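Local coordinates for cytochrome C (Marichromatium purpuratum 984, PDB 5LO9), which probably oxidises thiosulfate to tetrathionate, and possibly the reverse, passing electrons along four c-type hemes as a TsdBA thiosulfate dehydrogenase, at residues 396-401 against 468-473; 444-449 against 456-461. All blocks are in the same frame, centred on the assembly; numbering follows the deposited sequence.

Interaction 1: 396-401 against 468-473; sequences ALYAEH and AYINAH. With HEC (heme c), chain F.
Y398 reaches across to Y469 and I470, and most of the contact rests on its ring. Its CG lies anti to the backbone N (chi1 -180°), which carries the ring straight off helix 391-401 toward helix 460-470. Y398 CB already meets the Y469 ring obliquely, 3.8 Å from Y469 CE2 and about as far from Y469 CD2. One bond further, Y398 CG is also 3.8 Å from Y469 CE2. The ring then divides its contacts: Y398 CD2 stays with Y469 CE2 at 4.0 Å, while Y398 CD1 turns to I470 CG1 at 4.1 Å. The two tyrosine side chains cross at about a right angle, their ring centroids 5.6 Å apart and their planes inclined at 54°, an oblique pair. At the tip, Y398 OH is hydrogen-bonded to G407 O, so the buried hydroxyl has an acceptor just past the heme-binding C402–H406 stretch. I470 continues inward, setting CD1 3.6 Å from heme methyl CMB. On one face of the Y469 ring lies the imidazole of H473, with CE1 3.6 Å above its centre; H473 ND1 donates to I470 O from above the carbonyl plane, tying the residues after the helix back to its last turn. W425 stacks on H473 and also meets the Y398 ring. The contact thus joins the helix leading into the CxxCH heme-attachment motif to the C-terminal helix of this cytochrome c domain, the helix pair of the class I fold, with Y398 also packed against A403 and H406 of helix 403-406.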
loop_
_atom_site.group_PDB
_atom_site.type_symbol
_atom_site.label_atom_id
_atom_site.label_comp_id
_atom_site.label_asym_id
_atom_site.label_seq_id
_atom_site.Cartn_x
_atom_site.Cartn_y
_atom_site.Cartn_z
ATOM N N ALA A 396 28.607 -31.170 9.274
ATOM C CA ALA A 396 29.924 -31.095 8.651
ATOM C C ALA A 396 30.020 -29.870 7.766
ATOM O O ALA A 396 30.957 -29.068 7.886
ATOM C CB ALA A 396 30.181 -32.347 7.830
ATOM N N LEU A 397 29.056 -29.723 6.846
ATOM C CA LEU A 397 29.034 -28.568 5.959
ATOM C C LEU A 397 29.059 -27.252 6.740
ATOM O O LEU A 397 29.838 -26.344 6.419
ATOM C CB LEU A 397 27.806 -28.658 5.074
ATOM C CG LEU A 397 27.870 -29.730 4.008
ATOM C CD1 LEU A 397 26.479 -30.175 3.581
ATOM C CD2 LEU A 397 28.612 -29.161 2.782
ATOM N N TYR A 398 28.223 -27.137 7.787
ATOM C CA TYR A 398 28.148 -25.903 8.563
ATOM C C TYR A 398 29.497 -25.577 9.184
ATOM O O TYR A 398 29.952 -24.424 9.141
ATOM C CB TYR A 398 27.066 -26.026 9.640
ATOM C CG TYR A 398 26.928 -24.783 10.487
ATOM C CD1 TYR A 398 25.949 -23.831 10.228
ATOM C CD2 TYR A 398 27.789 -24.552 11.510
ATOM C CE1 TYR A 398 25.869 -22.684 10.971
ATOM C CE2 TYR A 398 27.708 -23.410 12.271
ATOM C CZ TYR A 398 26.767 -22.476 11.991
ATOM O OH TYR A 398 26.726 -21.339 12.751
ATOM N N ALA A 399 30.177 -26.598 9.715
ATOM C CA ALA A 399 31.496 -26.384 10.307
ATOM C C ALA A 399 32.488 -25.928 9.267
ATOM O O ALA A 399 33.330 -25.064 9.541
ATOM C CB ALA A 399 32.006 -27.667 10.931
ATOM N N GLU A 400 32.371 -26.481 8.054
ATOM C CA GLU A 400 33.259 -26.118 6.953
ATOM C C GLU A 400 32.990 -24.702 6.451
ATOM O O GLU A 400 33.917 -23.896 6.334
ATOM C CB GLU A 400 33.131 -27.139 5.805
ATOM C CG GLU A 400 34.286 -28.159 5.716
ATOM C CD GLU A 400 35.592 -27.523 5.144
ATOM O OE1 GLU A 400 35.511 -26.812 4.100
ATOM O OE2 GLU A 400 36.688 -27.701 5.758
ATOM N N HIS A 401 31.723 -24.363 6.182
ATOM C CA HIS A 401 31.418 -23.203 5.359
ATOM C C HIS A 401 30.628 -22.089 6.048
ATOM O O HIS A 401 30.322 -21.094 5.389
ATOM C CB HIS A 401 30.623 -23.637 4.127
ATOM C CG HIS A 401 31.295 -24.675 3.268
ATOM N ND1 HIS A 401 32.479 -24.449 2.597
ATOM C CD2 HIS A 401 30.886 -25.912 2.893
ATOM C CE1 HIS A 401 32.787 -25.514 1.882
ATOM N NE2 HIS A 401 31.829 -26.409 2.030
ATOM N N ALA A 468 18.504 -28.360 7.323
ATOM C CA ALA A 468 17.978 -29.262 8.337
ATOM C C ALA A 468 18.845 -29.276 9.602
ATOM O O ALA A 468 18.308 -29.389 10.710
ATOM C CB ALA A 468 17.813 -30.649 7.752
ATOM N N TYR A 469 20.175 -29.149 9.479
ATOM C CA TYR A 469 20.993 -29.063 10.689
ATOM C C TYR A 469 20.649 -27.811 11.496
ATOM O O TYR A 469 20.390 -27.886 12.697
ATOM C CB TYR A 469 22.484 -29.081 10.343
ATOM C CG TYR A 469 23.424 -28.729 11.498
ATOM C CD1 TYR A 469 23.628 -29.591 12.549
ATOM C CD2 TYR A 469 24.115 -27.552 11.524
ATOM C CE1 TYR A 469 24.502 -29.285 13.616
ATOM C CE2 TYR A 469 24.992 -27.239 12.594
ATOM C CZ TYR A 469 25.169 -28.120 13.623
ATOM O OH TYR A 469 26.021 -27.815 14.658
ATOM N N ILE A 470 20.647 -26.650 10.849
ATOM C CA ILE A 470 20.367 -25.376 11.524
ATOM C C ILE A 470 19.013 -25.413 12.221
ATOM O O ILE A 470 18.873 -25.045 13.394
ATOM C CB ILE A 470 20.400 -24.233 10.496
ATOM C CG1 ILE A 470 21.817 -23.790 10.238
ATOM C CG2 ILE A 470 19.544 -23.035 10.950
ATOM C CD1 ILE A 470 21.955 -22.947 8.929
ATOM N N ASN A 471 17.981 -25.792 11.485
ATOM C CA ASN A 471 16.632 -25.668 11.992
ATOM C C ASN A 471 16.205 -26.856 12.840
ATOM O O ASN A 471 15.012 -27.043 13.080
ATOM C CB ASN A 471 15.678 -25.438 10.821
ATOM C CG ASN A 471 15.737 -23.999 10.320
ATOM O OD1 ASN A 471 15.947 -23.060 11.116
ATOM N ND2 ASN A 471 15.550 -23.809 9.003
ATOM N N ALA A 472 17.150 -27.658 13.306
ATOM C CA ALA A 472 16.841 -28.709 14.250
ATOM C C ALA A 472 17.347 -28.367 15.637
ATOM O O ALA A 472 17.387 -29.227 16.510
ATOM C CB ALA A 472 17.405 -30.029 13.747
ATOM N N HIS A 473 17.649 -27.109 15.869
ATOM C CA HIS A 473 18.091 -26.595 17.155
ATOM C C HIS A 473 16.942 -25.862 17.841
ATOM O O HIS A 473 15.998 -25.396 17.198
ATOM C CB HIS A 473 19.256 -25.613 16.971
ATOM C CG HIS A 473 20.534 -26.240 16.511
ATOM N ND1 HIS A 473 20.793 -26.538 15.190
ATOM C CD2 HIS A 473 21.648 -26.582 17.197
ATOM C CE1 HIS A 473 22.001 -27.063 15.085
ATOM N NE2 HIS A 473 22.544 -27.098 16.288
HETATM FE FE HEC F . 25.250 -16.430 6.482
HETATM C CHA HEC F . 22.655 -14.139 6.931
HETATM C CHB HEC F . 23.019 -19.106 6.764
HETATM C CHC HEC F . 27.797 -18.610 5.618
HETATM C CHD HEC F . 27.612 -13.828 6.819
HETATM N NA HEC F . 23.197 -16.597 6.806
HETATM C C1A HEC F . 22.339 -15.580 6.977
HETATM C C2A HEC F . 20.951 -16.061 7.217
HETATM C C3A HEC F . 21.056 -17.506 7.151
HETATM C C4A HEC F . 22.505 -17.734 6.901
HETATM C CMA HEC F . 19.932 -18.484 7.305
HETATM C CAA HEC F . 19.683 -15.302 7.440
HETATM C CBA HEC F . 19.088 -15.766 8.774
HETATM C CGA HEC F . 19.064 -14.704 9.838
HETATM O O1A HEC F . 19.483 -13.571 9.557
HETATM O O2A HEC F . 18.625 -15.037 10.960
HETATM N NB HEC F . 25.372 -18.485 6.231
HETATM C C1B HEC F . 24.403 -19.377 6.388
HETATM C C2B HEC F . 24.848 -20.763 6.121
HETATM C C3B HEC F . 26.257 -20.616 5.773
HETATM C C4B HEC F . 26.463 -19.151 5.856
HETATM C CMB HEC F . 24.042 -22.007 6.215
HETATM C CAB HEC F . 27.252 -21.677 5.382
HETATM C CBB HEC F . 26.716 -22.346 4.139
HETATM N NC HEC F . 27.324 -16.260 6.269
HETATM C C1C HEC F . 28.157 -17.231 5.924
HETATM C C2C HEC F . 29.571 -16.822 5.907
HETATM C C3C HEC F . 29.532 -15.417 6.262
HETATM C C4C HEC F . 28.081 -15.181 6.484
HETATM C CMC HEC F . 30.750 -17.688 5.605
HETATM C CAC HEC F . 30.639 -14.413 6.458
HETATM C CBC HEC F . 31.624 -14.248 5.350
HETATM N ND HEC F . 25.144 -14.369 6.791
HETATM C C1D HEC F . 26.172 -13.513 6.881
HETATM C C2D HEC F . 25.701 -12.113 7.067
HETATM C C3D HEC F . 24.252 -12.212 7.081
HETATM C C4D HEC F . 24.014 -13.650 6.900
HETATM C CMD HEC F . 26.495 -10.865 7.200
HETATM C CAD HEC F . 23.292 -11.088 7.258
HETATM C CBD HEC F . 23.241 -10.352 5.922
HETATM C CGD HEC F . 23.177 -8.840 6.095
HETATM O O1D HEC F . 23.221 -8.296 7.213
HETATM O O2D HEC F . 23.107 -8.145 5.077
#

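Interaction 2: 444-449 against 456-461. With HEC (heme c), chain F.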
loop_
_atom_site.group_PDB
_atom_site.type_symbol
_atom_site.label_atom_id
_atom_site.label_comp_id
_atom_site.label_asym_id
_atom_site.label_seq_id
_atom_site.Cartn_x
_atom_site.Cartn_y
_atom_site.Cartn_z
ATOM N N ALA A 444 16.310 -22.948 0.457
ATOM C CA ALA A 444 16.313 -22.119 -0.727
ATOM C C ALA A 444 17.079 -20.826 -0.490
ATOM O O ALA A 444 17.809 -20.357 -1.368
ATOM C CB ALA A 444 14.893 -21.848 -1.145
ATOM N N PHE A 445 16.950 -20.240 0.691
ATOM C CA PHE A 445 17.735 -19.053 0.967
ATOM C C PHE A 445 19.213 -19.354 0.861
ATOM O O PHE A 445 19.961 -18.629 0.190
ATOM C CB PHE A 445 17.421 -18.517 2.343
ATOM C CG PHE A 445 18.306 -17.374 2.749
ATOM C CD1 PHE A 445 18.137 -16.137 2.195
ATOM C CD2 PHE A 445 19.299 -17.551 3.693
ATOM C CE1 PHE A 445 18.936 -15.074 2.578
ATOM C CE2 PHE A 445 20.099 -16.504 4.070
ATOM C CZ PHE A 445 19.915 -15.253 3.508
ATOM N N ILE A 446 19.642 -20.433 1.520
ATOM C CA ILE A 446 21.063 -20.761 1.627
ATOM C C ILE A 446 21.673 -21.052 0.249
ATOM O O ILE A 446 22.732 -20.499 -0.120
ATOM C CB ILE A 446 21.250 -21.948 2.592
ATOM C CG1 ILE A 446 21.097 -21.473 4.047
ATOM C CG2 ILE A 446 22.598 -22.669 2.340
ATOM C CD1 ILE A 446 20.802 -22.581 5.029
ATOM N N ALA A 447 21.051 -21.967 -0.503
ATOM C CA ALA A 447 21.597 -22.359 -1.800
ATOM C C ALA A 447 21.896 -21.151 -2.648
ATOM O O ALA A 447 22.932 -21.102 -3.326
ATOM C CB ALA A 447 20.624 -23.247 -2.556
ATOM N N ALA A 448 21.017 -20.147 -2.596
ATOM C CA ALA A 448 21.150 -18.951 -3.425
ATOM C C ALA A 448 21.990 -17.839 -2.800
ATOM O O ALA A 448 22.505 -16.996 -3.539
ATOM C CB ALA A 448 19.775 -18.369 -3.757
ATOM N N ASN A 449 22.152 -17.798 -1.474
ATOM C CA ASN A 449 22.675 -16.596 -0.845
ATOM C C ASN A 449 23.773 -16.824 0.162
ATOM O O ASN A 449 24.402 -15.836 0.578
ATOM C CB ASN A 449 21.545 -15.825 -0.169
ATOM C CG ASN A 449 20.570 -15.312 -1.175
ATOM O OD1 ASN A 449 20.885 -14.420 -1.960
ATOM N ND2 ASN A 449 19.404 -15.906 -1.210
ATOM N N VAL A 456 32.138 -19.825 -2.570
ATOM C CA VAL A 456 31.568 -21.153 -2.410
ATOM C C VAL A 456 30.091 -21.067 -2.742
ATOM O O VAL A 456 29.398 -20.164 -2.265
ATOM C CB VAL A 456 31.753 -21.659 -0.961
ATOM C CG1 VAL A 456 31.214 -23.059 -0.827
ATOM C CG2 VAL A 456 33.231 -21.564 -0.543
ATOM N N ARG A 457 29.582 -22.037 -3.491
ATOM C CA ARG A 457 28.140 -22.113 -3.693
ATOM C C ARG A 457 27.698 -23.561 -3.574
ATOM O O ARG A 457 28.101 -24.404 -4.376
ATOM C CB ARG A 457 27.739 -21.510 -5.041
ATOM C CG ARG A 457 27.456 -19.969 -4.984
ATOM C CD ARG A 457 26.208 -19.624 -4.174
ATOM N NE ARG A 457 25.967 -18.203 -3.906
ATOM C CZ ARG A 457 26.388 -17.543 -2.826
ATOM N NH1 ARG A 457 27.110 -18.149 -1.895
ATOM N NH2 ARG A 457 26.071 -16.261 -2.667
ATOM N N LEU A 458 26.864 -23.832 -2.571
ATOM C CA LEU A 458 26.425 -25.182 -2.269
ATOM C C LEU A 458 25.476 -25.730 -3.316
ATOM O O LEU A 458 24.757 -24.993 -3.987
ATOM C CB LEU A 458 25.736 -25.223 -0.925
ATOM C CG LEU A 458 26.498 -24.564 0.233
ATOM C CD1 LEU A 458 25.759 -24.752 1.538
ATOM C CD2 LEU A 458 27.829 -25.172 0.388
ATOM N N THR A 459 25.494 -27.054 -3.448
ATOM C CA THR A 459 24.512 -27.773 -4.231
ATOM C C THR A 459 23.173 -27.768 -3.509
ATOM O O THR A 459 23.098 -27.532 -2.295
ATOM C CB THR A 459 24.959 -29.217 -4.452
ATOM O OG1 THR A 459 25.072 -29.886 -3.190
ATOM C CG2 THR A 459 26.311 -29.259 -5.145
ATOM N N PRO A 460 22.094 -28.012 -4.237
ATOM C CA PRO A 460 20.788 -28.118 -3.577
ATOM C C PRO A 460 20.821 -29.047 -2.392
ATOM O O PRO A 460 20.455 -28.642 -1.276
ATOM C CB PRO A 460 19.897 -28.646 -4.693
ATOM C CG PRO A 460 20.530 -28.103 -5.920
ATOM C CD PRO A 460 21.990 -28.151 -5.687
ATOM N N GLN A 461 21.352 -30.259 -2.588
ATOM C CA GLN A 461 21.366 -31.234 -1.510
ATOM C C GLN A 461 22.186 -30.723 -0.325
ATOM O O GLN A 461 21.783 -30.885 0.832
ATOM C CB GLN A 461 21.914 -32.571 -2.019
ATOM C CG GLN A 461 21.819 -33.711 -0.997
ATOM C CD GLN A 461 20.385 -34.190 -0.761
ATOM O OE1 GLN A 461 19.723 -34.670 -1.696
ATOM N NE2 GLN A 461 19.888 -34.041 0.482
HETATM FE FE HEC F . 25.250 -16.430 6.482
HETATM C CHA HEC F . 22.655 -14.139 6.931
HETATM C CHB HEC F . 23.019 -19.106 6.764
HETATM C CHC HEC F . 27.797 -18.610 5.618
HETATM C CHD HEC F . 27.612 -13.828 6.819
HETATM N NA HEC F . 23.197 -16.597 6.806
HETATM C C1A HEC F . 22.339 -15.580 6.977
HETATM C C2A HEC F . 20.951 -16.061 7.217
HETATM C C3A HEC F . 21.056 -17.506 7.151
HETATM C C4A HEC F . 22.505 -17.734 6.901
HETATM C CMA HEC F . 19.932 -18.484 7.305
HETATM C CAA HEC F . 19.683 -15.302 7.440
HETATM C CBA HEC F . 19.088 -15.766 8.774
HETATM C CGA HEC F . 19.064 -14.704 9.838
HETATM O O1A HEC F . 19.483 -13.571 9.557
HETATM O O2A HEC F . 18.625 -15.037 10.960
HETATM N NB HEC F . 25.372 -18.485 6.231
HETATM C C1B HEC F . 24.403 -19.377 6.388
HETATM C C2B HEC F . 24.848 -20.763 6.121
HETATM C C3B HEC F . 26.257 -20.616 5.773
HETATM C C4B HEC F . 26.463 -19.151 5.856
HETATM C CMB HEC F . 24.042 -22.007 6.215
HETATM C CAB HEC F . 27.252 -21.677 5.382
HETATM C CBB HEC F . 26.716 -22.346 4.139
HETATM N NC HEC F . 27.324 -16.260 6.269
HETATM C C1C HEC F . 28.157 -17.231 5.924
HETATM C C2C HEC F . 29.571 -16.822 5.907
HETATM C C3C HEC F . 29.532 -15.417 6.262
HETATM C C4C HEC F . 28.081 -15.181 6.484
HETATM C CMC HEC F . 30.750 -17.688 5.605
HETATM C CAC HEC F . 30.639 -14.413 6.458
HETATM C CBC HEC F . 31.624 -14.248 5.350
HETATM N ND HEC F . 25.144 -14.369 6.791
HETATM C C1D HEC F . 26.172 -13.513 6.881
HETATM C C2D HEC F . 25.701 -12.113 7.067
HETATM C C3D HEC F . 24.252 -12.212 7.081
HETATM C C4D HEC F . 24.014 -13.650 6.900
HETATM C CMD HEC F . 26.495 -10.865 7.200
HETATM C CAD HEC F . 23.292 -11.088 7.258
HETATM C CBD HEC F . 23.241 -10.352 5.922
HETATM C CGD HEC F . 23.177 -8.840 6.095
HETATM O O1D HEC F . 23.221 -8.296 7.213
HETATM O O2D HEC F . 23.107 -8.145 5.077
HETATM O O HOH W 1 25.366 -21.590 -1.653
#
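I446 and L458 meet through their branches, I446 CG2 lying 3.9 Å from L458 CD1, and both side chains rest on the heme. I446 CD1 touches heme methyl CMB at 3.5 Å, and L458 CD1 packs on heme CBB at 3.7 Å. Chi1 of L458 (-50°) places CG anti to the carbonyl carbon, bringing CD1 toward I446 and the heme. Beside this apolar patch the backbones are joined through water 1, which bonds to A447 O and accepts from L458 N (2.8 Å).

The outer flank belongs to R457. Its chain bends at chi2 (-68°) and runs past the carbonyls of A447 and A448: CD approaches A447 O, NE comes within 3.7 Å of A448 O, and one guanidinium face lies over A448 C and N449 C. These are packing contacts; its firmer polar partner is P451 O, bound through NH1, which also makes a weak bond to V456 O. The positive charge would probably be stabilised by these nearby carbonyls. Truncation of R457 to an alanine would probably leave P451 O without this donor and uncover the A448–N449 backbone.

Behind this shell, N449 ND2 donates to F445 O, in the carbonyl plane on a lone pair (N-H...O 141°), and also binds D299 O. N449 CB lies over one face of the F445 ring, toward its rim, and F445 CE2 reaches heme C2A. T459 N-caps helix 460-470 just after L458. The whole forms the base of the loop that bears the axial ligand M450, between the last two helices around the heme, as in class I cytochromes c.

How the interactions relate
Along the chain the order is 396-401, 444-449, 456-461, 468-473, so interaction 2 is nested inside the loop that interaction 1 closes. Their centres are 13 Å apart, and helix 460-470 serves both: its N-terminal end begins in interaction 2, its C-terminal end in interaction 1. They also touch directly, I470 CD1 packing 4.1 Å from I446 CD1 and H401 ND1 lying 3.9 Å from V456 CG1. Helices 391-401, 439-449 and 460-470 thereby meet at the CMB/CBB edge of a single heme. Interaction 1 lies near C402 and H406, interaction 2 next to M450, so together they adjoin both axial-ligand regions of this electron-transfer domain.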